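Local coordinates for carbon dioxide concentrating mechanism protein CcmK (Synechococcus elongatus, PDB 4OX6) that probably forms hexameric tiles of the carboxysome shell, the protein layer that encloses the cyanobacterial carbon-fixing microcompartment, at residues 94-98 against 99-103. Sequence-based numbering, arbitrary orientation.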
# COMPACT_ATOMS: atom_id res chain seq x y z
N PRO A 94 -4.19 -1.39 29.97
CA PRO A 94 -4.54 -0.44 31.03
C PRO A 94 -3.56 0.67 31.33
O PRO A 94 -3.93 1.82 31.66
CB PRO A 94 -4.80 -1.35 32.25
CG PRO A 94 -5.26 -2.63 31.70
CD PRO A 94 -4.50 -2.78 30.35
N ARG A 95 -2.29 0.30 31.32
CA ARG A 95 -1.22 1.19 31.77
C ARG A 95 0.01 1.00 30.81
O ARG A 95 1.02 0.35 31.20
CB ARG A 95 -0.87 0.90 33.22
CG ARG A 95 -1.96 1.07 34.23
CD ARG A 95 -2.18 2.52 34.66
NE ARG A 95 -0.96 3.24 35.03
CZ ARG A 95 -0.61 3.71 36.23
NH1 ARG A 95 -1.33 3.52 37.35
NH2 ARG A 95 0.55 4.37 36.31
N PRO A 96 -0.07 1.45 29.59
CA PRO A 96 0.97 1.10 28.59
C PRO A 96 2.28 1.71 28.99
O PRO A 96 2.39 2.85 29.44
CB PRO A 96 0.46 1.75 27.30
CG PRO A 96 -0.44 2.85 27.77
CD PRO A 96 -1.08 2.35 29.03
N HIS A 97 3.35 0.96 28.72
CA HIS A 97 4.70 1.47 28.93
C HIS A 97 4.99 2.64 28.05
O HIS A 97 4.59 2.69 26.87
CB HIS A 97 5.69 0.36 28.61
CG HIS A 97 7.06 0.58 29.17
ND1 HIS A 97 7.99 1.39 28.53
CD2 HIS A 97 7.69 0.07 30.23
CE1 HIS A 97 9.11 1.40 29.23
NE2 HIS A 97 8.96 0.60 30.26
N GLU A 98 5.73 3.61 28.57
CA GLU A 98 6.12 4.79 27.80
C GLU A 98 6.83 4.52 26.47
O GLU A 98 6.70 5.30 25.52
CB GLU A 98 6.95 5.74 28.66
CG GLU A 98 8.30 5.22 29.00
CD GLU A 98 9.12 6.23 29.80
OE1 GLU A 98 8.70 7.41 29.85
OE2 GLU A 98 10.18 5.85 30.39
N ASN A 99 7.61 3.45 26.40
CA ASN A 99 8.29 3.12 25.16
C ASN A 99 7.27 2.80 24.05
O ASN A 99 7.56 3.04 22.88
CB ASN A 99 9.23 1.95 25.43
CG ASN A 99 10.26 1.68 24.36
OD1 ASN A 99 10.24 2.26 23.22
ND2 ASN A 99 11.12 0.77 24.66
N VAL A 100 6.11 2.24 24.39
CA VAL A 100 5.08 1.97 23.39
C VAL A 100 4.57 3.27 22.82
O VAL A 100 4.49 3.44 21.60
CB VAL A 100 3.93 1.12 23.98
CG1 VAL A 100 2.86 0.86 22.95
CG2 VAL A 100 4.46 -0.17 24.53
N GLU A 101 4.28 4.22 23.68
CA GLU A 101 3.80 5.54 23.20
C GLU A 101 4.84 6.24 22.38
O GLU A 101 4.53 7.04 21.51
CB GLU A 101 3.47 6.43 24.41
CG GLU A 101 2.28 5.95 25.12
CD GLU A 101 1.72 6.98 26.06
OE1 GLU A 101 1.69 6.65 27.25
OE2 GLU A 101 1.35 8.10 25.59
N ALA A 102 6.10 6.06 22.70
CA ALA A 102 7.22 6.71 21.99
C ALA A 102 7.35 6.22 20.56
O ALA A 102 7.71 6.98 19.66
CB ALA A 102 8.51 6.45 22.77
N VAL A 103 7.07 4.95 20.32
CA VAL A 103 7.30 4.36 19.03
C VAL A 103 6.02 4.31 18.15
O VAL A 103 6.10 4.44 16.93
CB VAL A 103 7.87 2.91 19.21
CG1 VAL A 103 7.80 2.08 17.92
CG2 VAL A 103 9.33 2.96 19.77
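A histidine N-cap starts the short helix 98-103, which follows the last strand, 86-93, of this BMC shell subunit. His97 occupies the cap position, and its imidazole reaches forward along the chain to accept the backbone N-H of Asn99: His97 ND1 lies 3.0 Å from Asn99 N. Two measurements support a well-formed capping bond. The N-H...acceptor angle is 168°, close to straight, and Asn99 N approaches the ring edge, nearly in the imidazole plane. The first torsion explains the reach: CG of His97 stands anti to the backbone N (chi1 -163°), on the side of its own carbonyl carbon and hence of the chain that continues into the helix. His97 ND1 also lies 3.4 Å from Asn99 CB, two residues on.

The main chain of His97 contributes as well. His97 O receives Val100 N at 2.9 Å, an i to i+3 bond, bent (134° at the hydrogen), with the donor above the carbonyl plane. CB of Pro96, the residue before the cap, points toward the helix, and Pro96 CG comes within 4.4 Å of Glu101 OE1, a loose contact; the other carboxylate oxygen of Glu101, OE2, forms a salt bridge with Arg62.

The assembly has six chains, and a second subunit lies against this corner: Asp36 of that subunit accepts from His97 N and also packs on Val100, while its Val39 touches the His97 side chain. The cap therefore sits at a subunit interface. The regular i to i+4 pattern is under way at Glu98, whose O accepts from Ala102 N at 3.0 Å, while Ala102 CB rests 3.5 Å from the same Glu98 O.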